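Glycine betaine/carnitine/choline ABC transporter (PDB 3O66) probably serves as the substrate-binding component of an ABC importer for glycine betaine, carnitine or choline, capturing small quaternary ammonium compounds for delivery to the membrane transporter. Local coordinates at residues H26-L31 with A63-V68; N56-G61 with S223-N228; T172-Q177 with Y182-T187. One frame throughout, in Å; residues are numbered along the deposited sequence.

Interaction 1: H26-L31 with A63-V68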
ATOM      1  N   HIS A  26     -12.789   4.460  -4.482  1.00 21.64           N
ATOM      2  CA  HIS A  26     -14.036   5.179  -4.276  1.00 22.48           C
ATOM      3  C   HIS A  26     -13.763   6.621  -3.954  1.00 22.31           C
ATOM      4  O   HIS A  26     -14.587   7.479  -4.274  1.00 23.53           O
ATOM      5  CB  HIS A  26     -14.875   4.554  -3.146  1.00 22.87           C
ATOM      6  CG  HIS A  26     -15.690   3.399  -3.606  1.00 24.87           C
ATOM      7  ND1 HIS A  26     -16.760   3.539  -4.462  1.00 26.98           N
ATOM      8  CD2 HIS A  26     -15.565   2.073  -3.371  1.00 26.35           C
ATOM      9  CE1 HIS A  26     -17.274   2.349  -4.718  1.00 27.91           C
ATOM     10  NE2 HIS A  26     -16.566   1.443  -4.066  1.00 27.53           N
HETATM   11  N   MSE A  27     -12.610   6.893  -3.338  1.00 21.31           N
HETATM   12  CA  MSE A  27     -12.254   8.253  -2.975  1.00 22.23           C
HETATM   13  C   MSE A  27     -11.998   9.058  -4.245  1.00 22.49           C
HETATM   14  O   MSE A  27     -12.520  10.171  -4.380  1.00 22.20           O
HETATM   15  CB  MSE A  27     -11.050   8.248  -2.027  1.00 21.55           C
HETATM   16  CG  MSE A  27     -10.740   9.538  -1.359  1.00 23.17           C
HETATM   17 SE   MSE A  27      -9.080   9.299  -0.316  0.75 25.24          SE
HETATM   18  CE  MSE A  27      -9.669   8.094   1.117  1.00 23.36           C
ATOM     19  N   LEU A  28     -11.288   8.456  -5.210  1.00 21.95           N
ATOM     20  CA  LEU A  28     -11.077   9.108  -6.515  1.00 23.35           C
ATOM     21  C   LEU A  28     -12.399   9.302  -7.229  1.00 23.82           C
ATOM     22  O   LEU A  28     -12.639  10.358  -7.815  1.00 23.86           O
ATOM     23  CB  LEU A  28     -10.122   8.300  -7.409  1.00 23.59           C
ATOM     24  CG  LEU A  28      -8.648   8.328  -6.991  1.00 26.06           C
ATOM     25  CD1 LEU A  28      -7.872   7.304  -7.815  1.00 25.61           C
ATOM     26  CD2 LEU A  28      -8.041   9.720  -7.156  1.00 29.27           C
ATOM     27  N   ARG A  29     -13.281   8.303  -7.153  1.00 24.08           N
ATOM     28  CA  ARG A  29     -14.569   8.393  -7.865  1.00 24.20           C
ATOM     29  C   ARG A  29     -15.374   9.582  -7.323  1.00 23.85           C
ATOM     30  O   ARG A  29     -15.932  10.398  -8.099  1.00 24.09           O
ATOM     31  CB  ARG A  29     -15.378   7.083  -7.727  1.00 24.57           C
ATOM     32  CG  ARG A  29     -16.815   7.197  -8.238  1.00 25.51           C
ATOM     33  CD  ARG A  29     -17.589   5.897  -7.978  1.00 28.91           C
ATOM     34  NE  ARG A  29     -17.823   5.645  -6.543  1.00 28.28           N
ATOM     35  CZ  ARG A  29     -18.833   6.143  -5.840  1.00 28.32           C
ATOM     36  NH1 ARG A  29     -19.737   6.929  -6.418  1.00 27.89           N
ATOM     37  NH2 ARG A  29     -18.954   5.841  -4.550  1.00 27.89           N
ATOM     38  N   LEU A  30     -15.452   9.664  -5.996  1.00 22.47           N
ATOM     39  CA  LEU A  30     -16.218  10.715  -5.348  1.00 22.71           C
ATOM     40  C   LEU A  30     -15.589  12.081  -5.531  1.00 23.49           C
ATOM     41  O   LEU A  30     -16.293  13.081  -5.672  1.00 23.42           O
ATOM     42  CB  LEU A  30     -16.482  10.394  -3.863  1.00 21.95           C
ATOM     43  CG  LEU A  30     -17.403   9.203  -3.564  1.00 22.52           C
ATOM     44  CD1 LEU A  30     -17.164   8.692  -2.133  1.00 24.56           C
ATOM     45  CD2 LEU A  30     -18.926   9.515  -3.791  1.00 24.18           C
ATOM     46  N   LEU A  31     -14.259  12.125  -5.538  1.00 23.20           N
ATOM     47  CA  LEU A  31     -13.572  13.393  -5.656  1.00 23.68           C
ATOM     48  C   LEU A  31     -13.738  13.923  -7.078  1.00 24.21           C
ATOM     49  O   LEU A  31     -13.951  15.116  -7.262  1.00 26.07           O
ATOM     50  CB  LEU A  31     -12.093  13.224  -5.298  1.00 23.03           C
ATOM     51  CG  LEU A  31     -11.248  14.481  -5.240  1.00 24.32           C
ATOM     52  CD1 LEU A  31     -11.815  15.530  -4.289  1.00 25.82           C
ATOM     53  CD2 LEU A  31      -9.814  14.080  -4.845  1.00 26.34           C
ATOM     54  N   ALA A  63      -9.916   0.240 -18.697  1.00 26.76           N
ATOM     55  CA  ALA A  63     -10.019   1.283 -17.688  1.00 26.12           C
ATOM     56  C   ALA A  63      -8.952   2.301 -17.958  1.00 25.71           C
ATOM     57  O   ALA A  63      -8.013   2.042 -18.740  1.00 26.72           O
ATOM     58  CB  ALA A  63      -9.845   0.709 -16.258  1.00 25.59           C
ATOM     59  N   ASN A  64      -9.067   3.464 -17.310  1.00 24.65           N
ATOM     60  CA  ASN A  64      -8.063   4.493 -17.535  1.00 24.24           C
ATOM     61  C   ASN A  64      -7.451   5.102 -16.296  1.00 24.20           C
ATOM     62  O   ASN A  64      -6.604   5.996 -16.427  1.00 23.54           O
ATOM     63  CB  ASN A  64      -8.579   5.580 -18.495  1.00 24.69           C
ATOM     64  CG  ASN A  64      -9.999   6.031 -18.168  1.00 25.91           C
ATOM     65  OD1 ASN A  64     -10.524   5.766 -17.076  1.00 26.31           O
ATOM     66  ND2 ASN A  64     -10.639   6.692 -19.129  1.00 28.08           N
ATOM     67  N   ILE A  65      -7.873   4.633 -15.109  1.00 24.09           N
ATOM     68  CA  ILE A  65      -7.268   5.021 -13.820  1.00 23.56           C
ATOM     69  C   ILE A  65      -7.112   3.733 -12.994  1.00 23.74           C
ATOM     70  O   ILE A  65      -7.964   2.879 -13.067  1.00 23.81           O
ATOM     71  CB  ILE A  65      -8.150   6.017 -13.019  1.00 23.76           C
ATOM     72  CG1 ILE A  65      -8.249   7.374 -13.741  1.00 23.45           C
ATOM     73  CG2 ILE A  65      -7.645   6.184 -11.571  1.00 22.80           C
ATOM     74  CD1 ILE A  65      -9.245   8.358 -13.070  1.00 23.08           C
ATOM     75  N   SER A  66      -5.978   3.569 -12.307  1.00 22.76           N
ATOM     76  CA  SER A  66      -5.856   2.601 -11.214  1.00 22.80           C
ATOM     77  C   SER A  66      -5.908   3.380  -9.898  1.00 22.29           C
ATOM     78  O   SER A  66      -5.122   4.315  -9.706  1.00 21.93           O
ATOM     79  CB  SER A  66      -4.538   1.834 -11.308  1.00 22.93           C
ATOM     80  OG  SER A  66      -4.531   0.946 -12.430  1.00 25.04           O
ATOM     81  N   GLY A  67      -6.800   2.991  -8.982  1.00 21.58           N
ATOM     82  CA  GLY A  67      -6.945   3.735  -7.721  1.00 23.15           C
ATOM     83  C   GLY A  67      -5.638   3.716  -6.938  1.00 22.91           C
ATOM     84  O   GLY A  67      -5.171   4.758  -6.443  1.00 23.19           O
ATOM     85  N   VAL A  68      -5.022   2.538  -6.850  1.00 21.92           N
ATOM     86  CA  VAL A  68      -3.780   2.390  -6.090  1.00 21.41           C
ATOM     87  C   VAL A  68      -2.872   1.365  -6.762  1.00 20.60           C
ATOM     88  O   VAL A  68      -3.316   0.283  -7.172  1.00 20.31           O
ATOM     89  CB  VAL A  68      -4.028   2.070  -4.560  1.00 21.70           C
ATOM     90  CG1 VAL A  68      -4.650   0.726  -4.387  1.00 22.16           C
ATOM     91  CG2 VAL A  68      -2.731   2.183  -3.756  1.00 23.29           C
TER

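Interaction 2: N56-G61 with S223-N228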
ATOM      1  N   ASN A  56      -3.023  -4.560 -17.049  1.00 25.66           N
ATOM      2  CA  ASN A  56      -3.551  -5.046 -18.300  1.00 26.33           C
ATOM      3  C   ASN A  56      -4.847  -4.334 -18.666  1.00 25.95           C
ATOM      4  O   ASN A  56      -5.045  -4.003 -19.841  1.00 26.98           O
ATOM      5  CB  ASN A  56      -3.676  -6.578 -18.301  1.00 27.41           C
ATOM      6  CG  ASN A  56      -2.320  -7.263 -18.353  1.00 30.14           C
ATOM      7  OD1 ASN A  56      -1.365  -6.737 -18.947  1.00 32.94           O
ATOM      8  ND2 ASN A  56      -2.232  -8.456 -17.772  1.00 32.36           N
ATOM      9  N   ALA A  57      -5.703  -4.062 -17.680  1.00 24.38           N
ATOM     10  CA  ALA A  57      -6.882  -3.253 -17.942  1.00 24.98           C
ATOM     11  C   ALA A  57      -6.549  -1.873 -18.559  1.00 25.15           C
ATOM     12  O   ALA A  57      -7.203  -1.449 -19.506  1.00 25.92           O
ATOM     13  CB  ALA A  57      -7.738  -3.081 -16.672  1.00 23.39           C
ATOM     14  N   LEU A  58      -5.574  -1.159 -17.998  1.00 24.60           N
ATOM     15  CA  LEU A  58      -5.221   0.158 -18.543  1.00 26.08           C
ATOM     16  C   LEU A  58      -4.625   0.025 -19.941  1.00 27.39           C
ATOM     17  O   LEU A  58      -4.973   0.788 -20.863  1.00 26.70           O
ATOM     18  CB  LEU A  58      -4.273   0.943 -17.600  1.00 25.36           C
ATOM     19  CG  LEU A  58      -4.979   1.885 -16.592  1.00 26.29           C
ATOM     20  CD1 LEU A  58      -5.967   1.136 -15.692  1.00 25.21           C
ATOM     21  CD2 LEU A  58      -3.984   2.633 -15.720  1.00 26.11           C
ATOM     22  N   ILE A  59      -3.762  -0.974 -20.101  1.00 28.34           N
ATOM     23  CA  ILE A  59      -3.083  -1.183 -21.366  1.00 30.43           C
ATOM     24  C   ILE A  59      -4.103  -1.563 -22.453  1.00 31.14           C
ATOM     25  O   ILE A  59      -3.980  -1.149 -23.599  1.00 31.79           O
ATOM     26  CB  ILE A  59      -1.972  -2.262 -21.232  1.00 31.29           C
ATOM     27  CG1 ILE A  59      -0.763  -1.700 -20.465  1.00 31.33           C
ATOM     28  CG2 ILE A  59      -1.576  -2.830 -22.605  1.00 33.50           C
ATOM     29  CD1 ILE A  59      -0.197  -0.377 -20.971  1.00 30.99           C
ATOM     30  N   ASN A  60      -5.128  -2.322 -22.075  1.00 30.90           N
ATOM     31  CA  ASN A  60      -6.122  -2.788 -23.035  1.00 32.12           C
ATOM     32  C   ASN A  60      -7.288  -1.850 -23.296  1.00 31.44           C
ATOM     33  O   ASN A  60      -8.113  -2.122 -24.158  1.00 31.45           O
ATOM     34  CB  ASN A  60      -6.612  -4.196 -22.671  1.00 32.77           C
ATOM     35  CG  ASN A  60      -5.523  -5.222 -22.831  1.00 34.93           C
ATOM     36  OD1 ASN A  60      -4.644  -5.090 -23.688  1.00 39.52           O
ATOM     37  ND2 ASN A  60      -5.567  -6.237 -22.031  1.00 35.90           N
ATOM     38  N   GLY A  61      -7.314  -0.732 -22.587  1.00 30.12           N
ATOM     39  CA  GLY A  61      -8.373   0.267 -22.747  1.00 30.10           C
ATOM     40  C   GLY A  61      -9.625  -0.068 -21.955  1.00 29.70           C
ATOM     41  O   GLY A  61     -10.670   0.553 -22.147  1.00 29.34           O
ATOM     42  N   SER A 223       0.400   5.003  -5.055  1.00 20.28           N
ATOM     43  CA  SER A 223      -0.012   6.158  -5.871  1.00 20.33           C
ATOM     44  C   SER A 223      -1.155   5.771  -6.771  1.00 20.84           C
ATOM     45  O   SER A 223      -1.342   4.580  -7.038  1.00 21.59           O
ATOM     46  CB  SER A 223       1.115   6.606  -6.808  1.00 20.29           C
ATOM     47  OG  SER A 223       2.312   6.961  -6.128  1.00 20.95           O
ATOM     48  N   ALA A 224      -1.880   6.784  -7.268  1.00 20.01           N
ATOM     49  CA  ALA A 224      -2.783   6.627  -8.393  1.00 20.50           C
ATOM     50  C   ALA A 224      -1.966   6.485  -9.688  1.00 20.86           C
ATOM     51  O   ALA A 224      -0.860   6.975  -9.742  1.00 20.86           O
ATOM     52  CB  ALA A 224      -3.645   7.858  -8.499  1.00 19.93           C
ATOM     53  N   VAL A 225      -2.530   5.807 -10.695  1.00 21.04           N
ATOM     54  CA  VAL A 225      -2.056   5.840 -12.099  1.00 22.20           C
ATOM     55  C   VAL A 225      -3.231   6.247 -12.989  1.00 22.70           C
ATOM     56  O   VAL A 225      -4.363   5.833 -12.759  1.00 22.67           O
ATOM     57  CB  VAL A 225      -1.486   4.469 -12.522  1.00 21.88           C
ATOM     58  CG1 VAL A 225      -1.087   4.435 -14.069  1.00 22.77           C
ATOM     59  CG2 VAL A 225      -0.292   4.103 -11.624  1.00 20.44           C
ATOM     60  N   ALA A 226      -2.960   7.073 -13.995  1.00 23.58           N
ATOM     61  CA  ALA A 226      -3.958   7.431 -14.989  1.00 23.96           C
ATOM     62  C   ALA A 226      -3.259   7.362 -16.355  1.00 24.70           C
ATOM     63  O   ALA A 226      -2.053   7.653 -16.465  1.00 25.39           O
ATOM     64  CB  ALA A 226      -4.518   8.821 -14.731  1.00 23.27           C
ATOM     65  N   THR A 227      -3.991   6.967 -17.394  1.00 23.91           N
ATOM     66  CA  THR A 227      -3.419   7.062 -18.759  1.00 24.25           C
ATOM     67  C   THR A 227      -3.315   8.516 -19.166  1.00 25.07           C
ATOM     68  O   THR A 227      -4.148   9.372 -18.767  1.00 24.38           O
ATOM     69  CB  THR A 227      -4.260   6.319 -19.796  1.00 25.05           C
ATOM     70  OG1 THR A 227      -5.543   6.954 -19.900  1.00 23.85           O
ATOM     71  CG2 THR A 227      -4.405   4.851 -19.398  1.00 23.36           C
ATOM     72  N   ASN A 228      -2.286   8.832 -19.933  1.00 25.63           N
ATOM     73  CA  ASN A 228      -2.141  10.200 -20.416  1.00 26.99           C
ATOM     74  C   ASN A 228      -3.176  10.557 -21.498  1.00 27.87           C
ATOM     75  O   ASN A 228      -3.529  11.740 -21.668  1.00 27.95           O
ATOM     76  CB  ASN A 228      -0.676  10.489 -20.820  1.00 27.96           C
ATOM     77  CG  ASN A 228       0.238  10.502 -19.601  1.00 27.34           C
ATOM     78  OD1 ASN A 228      -0.226  10.758 -18.486  1.00 28.46           O
ATOM     79  ND2 ASN A 228       1.518  10.205 -19.791  1.00 27.28           N
TER

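Interaction 3: T172-Q177 with Y182-T187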
ATOM      1  N   THR A 172      12.329 -19.041  17.417  1.00 32.43           N
ATOM      2  CA  THR A 172      11.292 -19.843  16.774  1.00 32.28           C
ATOM      3  C   THR A 172      10.795 -19.082  15.546  1.00 30.47           C
ATOM      4  O   THR A 172      10.643 -17.863  15.594  1.00 28.89           O
ATOM      5  CB  THR A 172      10.096 -20.061  17.735  1.00 32.44           C
ATOM      6  OG1 THR A 172      10.590 -20.628  18.958  1.00 35.06           O
ATOM      7  CG2 THR A 172       9.010 -21.009  17.109  1.00 34.28           C
ATOM      8  N   VAL A 173      10.562 -19.800  14.443  1.00 30.70           N
ATOM      9  CA  VAL A 173       9.853 -19.230  13.280  1.00 29.53           C
ATOM     10  C   VAL A 173       8.581 -20.031  12.984  1.00 29.60           C
ATOM     11  O   VAL A 173       8.551 -21.245  13.117  1.00 30.41           O
ATOM     12  CB  VAL A 173      10.736 -19.095  11.980  1.00 30.15           C
ATOM     13  CG1 VAL A 173      11.880 -18.120  12.193  1.00 31.34           C
ATOM     14  CG2 VAL A 173      11.242 -20.409  11.543  1.00 33.12           C
ATOM     15  N   ARG A 174       7.535 -19.325  12.582  1.00 28.42           N
ATOM     16  CA  ARG A 174       6.253 -19.941  12.320  1.00 29.04           C
ATOM     17  C   ARG A 174       5.727 -19.426  10.963  1.00 28.23           C
ATOM     18  O   ARG A 174       5.126 -18.353  10.894  1.00 27.19           O
ATOM     19  CB  ARG A 174       5.277 -19.608  13.464  1.00 27.71           C
ATOM     20  CG  ARG A 174       3.929 -20.246  13.278  1.00 30.22           C
ATOM     21  CD  ARG A 174       2.989 -19.959  14.452  1.00 30.39           C
ATOM     22  NE  ARG A 174       1.621 -20.277  14.056  1.00 30.50           N
ATOM     23  CZ  ARG A 174       0.540 -19.784  14.651  1.00 32.75           C
ATOM     24  NH1 ARG A 174       0.659 -18.964  15.704  1.00 31.47           N
ATOM     25  NH2 ARG A 174      -0.659 -20.112  14.195  1.00 34.74           N
ATOM     26  N   PRO A 175       5.958 -20.182   9.876  1.00 30.06           N
ATOM     27  CA  PRO A 175       5.374 -19.765   8.569  1.00 30.17           C
ATOM     28  C   PRO A 175       3.880 -20.061   8.545  1.00 30.97           C
ATOM     29  O   PRO A 175       3.483 -21.167   8.890  1.00 32.52           O
ATOM     30  CB  PRO A 175       6.126 -20.623   7.535  1.00 31.99           C
ATOM     31  CG  PRO A 175       7.301 -21.251   8.300  1.00 32.84           C
ATOM     32  CD  PRO A 175       6.852 -21.344   9.746  1.00 30.77           C
HETATM   33  N   MSE A 176       3.061 -19.078   8.171  1.00 30.83           N
HETATM   34  CA  MSE A 176       1.602 -19.171   8.345  1.00 31.91           C
HETATM   35  C   MSE A 176       0.879 -18.239   7.376  1.00 32.02           C
HETATM   36  O   MSE A 176       1.518 -17.574   6.588  1.00 32.35           O
HETATM   37  CB  MSE A 176       1.209 -18.808   9.788  1.00 30.74           C
HETATM   38  CG  MSE A 176       1.768 -17.412  10.224  1.00 29.36           C
HETATM   39 SE   MSE A 176       1.619 -17.116  12.121  0.75 29.00          SE
HETATM   40  CE  MSE A 176      -0.274 -16.752  12.241  1.00 30.38           C
ATOM     41  N   GLN A 177      -0.449 -18.191   7.444  1.00 33.42           N
ATOM     42  CA  GLN A 177      -1.228 -17.231   6.653  1.00 35.03           C
ATOM     43  C   GLN A 177      -0.991 -15.817   7.152  1.00 32.88           C
ATOM     44  O   GLN A 177      -1.218 -15.523   8.329  1.00 31.71           O
ATOM     45  CB  GLN A 177      -2.722 -17.509   6.785  1.00 37.05           C
ATOM     46  CG  GLN A 177      -3.247 -18.665   5.999  1.00 43.58           C
ATOM     47  CD  GLN A 177      -4.728 -18.490   5.690  1.00 50.12           C
ATOM     48  OE1 GLN A 177      -5.572 -18.446   6.603  1.00 52.62           O
ATOM     49  NE2 GLN A 177      -5.052 -18.370   4.397  1.00 53.42           N
ATOM     50  N   TYR A 182      -1.539 -10.822  12.698  1.00 25.97           N
ATOM     51  CA  TYR A 182      -1.932  -9.685  13.557  1.00 25.80           C
ATOM     52  C   TYR A 182      -2.572 -10.167  14.841  1.00 26.91           C
ATOM     53  O   TYR A 182      -2.176  -9.726  15.927  1.00 27.46           O
ATOM     54  CB  TYR A 182      -2.836  -8.680  12.828  1.00 25.64           C
ATOM     55  CG  TYR A 182      -2.303  -8.415  11.449  1.00 24.97           C
ATOM     56  CD1 TYR A 182      -1.199  -7.560  11.254  1.00 22.23           C
ATOM     57  CD2 TYR A 182      -2.854  -9.082  10.348  1.00 22.54           C
ATOM     58  CE1 TYR A 182      -0.678  -7.349   9.987  1.00 22.00           C
ATOM     59  CE2 TYR A 182      -2.352  -8.875   9.070  1.00 22.36           C
ATOM     60  CZ  TYR A 182      -1.273  -8.026   8.886  1.00 20.58           C
ATOM     61  OH  TYR A 182      -0.816  -7.895   7.585  1.00 20.65           O
ATOM     62  N   ASP A 183      -3.522 -11.085  14.725  1.00 28.00           N
ATOM     63  CA  ASP A 183      -4.158 -11.657  15.908  1.00 28.90           C
ATOM     64  C   ASP A 183      -3.205 -12.561  16.704  1.00 28.17           C
ATOM     65  O   ASP A 183      -3.257 -12.588  17.934  1.00 28.37           O
ATOM     66  CB  ASP A 183      -5.435 -12.389  15.512  1.00 30.73           C
ATOM     67  CG  ASP A 183      -6.513 -11.443  15.028  1.00 34.08           C
ATOM     68  OD1 ASP A 183      -6.774 -10.432  15.704  1.00 36.17           O
ATOM     69  OD2 ASP A 183      -7.098 -11.694  13.961  1.00 38.11           O
ATOM     70  N   ALA A 184      -2.318 -13.279  16.011  1.00 27.31           N
ATOM     71  CA  ALA A 184      -1.322 -14.118  16.689  1.00 27.48           C
ATOM     72  C   ALA A 184      -0.354 -13.250  17.524  1.00 26.42           C
ATOM     73  O   ALA A 184       0.071 -13.612  18.633  1.00 25.92           O
ATOM     74  CB  ALA A 184      -0.568 -14.972  15.652  1.00 27.66           C
ATOM     75  N   LEU A 185      -0.037 -12.077  17.018  1.00 25.69           N
ATOM     76  CA  LEU A 185       0.755 -11.103  17.789  1.00 25.52           C
ATOM     77  C   LEU A 185      -0.071 -10.520  18.957  1.00 26.12           C
ATOM     78  O   LEU A 185       0.405 -10.434  20.100  1.00 26.53           O
ATOM     79  CB  LEU A 185       1.248 -10.014  16.838  1.00 25.33           C
ATOM     80  CG  LEU A 185       2.460  -9.134  17.067  1.00 26.57           C
ATOM     81  CD1 LEU A 185       3.735  -9.917  17.433  1.00 22.46           C
ATOM     82  CD2 LEU A 185       2.657  -8.236  15.815  1.00 28.34           C
ATOM     83  N   ASN A 186      -1.322 -10.164  18.678  1.00 25.76           N
ATOM     84  CA  ASN A 186      -2.194  -9.565  19.674  1.00 26.96           C
ATOM     85  C   ASN A 186      -2.440 -10.505  20.849  1.00 27.49           C
ATOM     86  O   ASN A 186      -2.531 -10.058  22.007  1.00 27.67           O
ATOM     87  CB  ASN A 186      -3.516  -9.173  19.030  1.00 27.58           C
ATOM     88  CG  ASN A 186      -4.337  -8.228  19.892  1.00 29.35           C
ATOM     89  OD1 ASN A 186      -3.817  -7.277  20.461  1.00 29.88           O
ATOM     90  ND2 ASN A 186      -5.637  -8.462  19.944  1.00 30.76           N
ATOM     91  N   THR A 187      -2.518 -11.802  20.550  1.00 27.84           N
ATOM     92  CA  THR A 187      -2.797 -12.826  21.564  1.00 28.30           C
ATOM     93  C   THR A 187      -1.518 -13.373  22.188  1.00 27.82           C
ATOM     94  O   THR A 187      -1.574 -14.258  23.052  1.00 28.15           O
ATOM     95  CB  THR A 187      -3.652 -13.999  21.013  1.00 29.49           C
ATOM     96  OG1 THR A 187      -2.953 -14.652  19.928  1.00 29.56           O
ATOM     97  CG2 THR A 187      -5.049 -13.498  20.552  1.00 29.41           C
TER

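Interaction 1: H26-L31 with A63-V68
Leu28 packs against Ile65 and Gly67 in a buried, wholly apolar helix-on-sheet contact, where helix 19-35 lies over one face of the five-stranded sheet in the first lobe of a type II periplasmic-binding-protein fold. One methyl does the touching. Leu28 CD1 comes to 3.7 Å from Gly67 CA and 3.9 Å from Ile65 CG2, so it settles against both a side-chain branch and bare backbone. Gly67 sits where the strand turns a corner and offers its CA as the contact surface; the Gly67 carbonyl is taken up by the hydroxyl of Tyr110. On the strand side, the first torsion of Ile65 (chi1 -66°) sets CG2 anti to the backbone N and turns this short branch to the helix. Ile13 of the adjoining strand touches both Leu28 and Ile65, extending the apolar layer, and Leu244 and Tyr110 also lie against Leu28. The polar pair of the same helix, Arg29 with His26, stays clear of the strand. Between these two segments the contact rests on dispersion and the burial of apolar surface, with no directional bond to fix its geometry.

Interaction 2: N56-G61 with S223-N228
Leu58 is the side chain by which helix 51-60 rests on Val225 and Thr227 of strand 222-227. The helix is the connection of a beta-alpha-beta crossover, strand 43-48 to strand 65-70, and strand 222-227 runs antiparallel beside the latter, as in the mixed sheet of type II binding proteins. From the helix backbone, Leu58 CB points at the strand and lies 4.3 Å from Thr227 CG2. The next atom, Leu58 CG, is slightly nearer to the same methyl, at 4.1 Å, so Thr227 CG2 flanks the stem of the leucine. Beyond CG the branches part. Leu58 CD2 goes on to Val225 CG1, 3.8 Å away, and Leu58 CD1 turns to Ser66 on strand 65-70, so that one side chain spans two neighbouring strands. Val225 meets it with the methyl anti to its own backbone N (chi1 175°), and Phe98 and Phe106 also touch that valine. Shortly after Leu58, Gly61, with positive phi, is the first residue to leave helical phi/psi and forms a Schellman motif. Thr227, for its part, is the N-cap of the helix that follows its strand. Its two branches divide the work: CG2 lies against Leu58, while OG1 accepts a hydrogen bond from Leu230 N.

Interaction 3: T172-Q177 with Y182-T187
Arg174 and Met176 of strand 172-176 reach across to Ala184 of helix 181-186, the helix that follows the strand in a beta-alpha-beta crossover of the second lobe. That crossover leads on to strand 192-196, with strand 144-148 lying between the two in the sheet. At the start of the strand, the backbone of Thr172 is hydrogen-bonded to Leu143 and Leu145, which ties this edge strand to its neighbour. At Arg174 the bond to CB is directed toward the helix: CG stands anti to the backbone N (chi1 -178°) and the chain stays extended through to NE, which carries the guanidinium out alongside Met176. Arg174 NH1 comes to 4.2 Å from Ala184 CB, an oblique approach and no more than a loose touch. Met176, present as selenomethionine, returns to the helix side. Its selenium lies over one face of the Arg174 guanidinium, 3.7 Å above the plane and shifted toward the rim, while the bend at the end of the chain (chi3 -75°) swings Met176 CE to 3.9 Å from Ala184 CB. The alanine methyl is therefore met by two side chains from alternate strand positions. The backbones stay well apart, the closest CA pair, Met176 and Ala184, being 10.2 Å from each other, and the long side chains bridge that gap. Beside Ala184, Tyr182 OH is hydrogen-bonded to Tyr196 N and Asp183 OD1 to Tyr205 OH. The helix ends with a doubly held carbonyl: Asp183 O accepts from Thr187 N at 2.8 Å and, from the opposite face of its plane, from Thr187 OG1 at 2.9 Å.

Overall arrangement
Interactions 1 and 2 share one sheet and work from its two faces: Ile65 faces helix 19-35, and the next residue, Ser66, faces helix 51-60. Their centres are 11 Å apart, and the strands themselves are joined by probable hydrogen bonds, Ser66 N to Val225 O at 2.8 Å and Asn64 O to Thr227 N at 3.0 Å. Interaction 3 belongs to the other lobe, its centre about 34 Å from that of interaction 1 and 36 Å from that of interaction 2. In sequence it falls between the two halves of interaction 2, because the chain crosses to the second lobe and returns. In this family the substrate is bound in the cleft between such lobes.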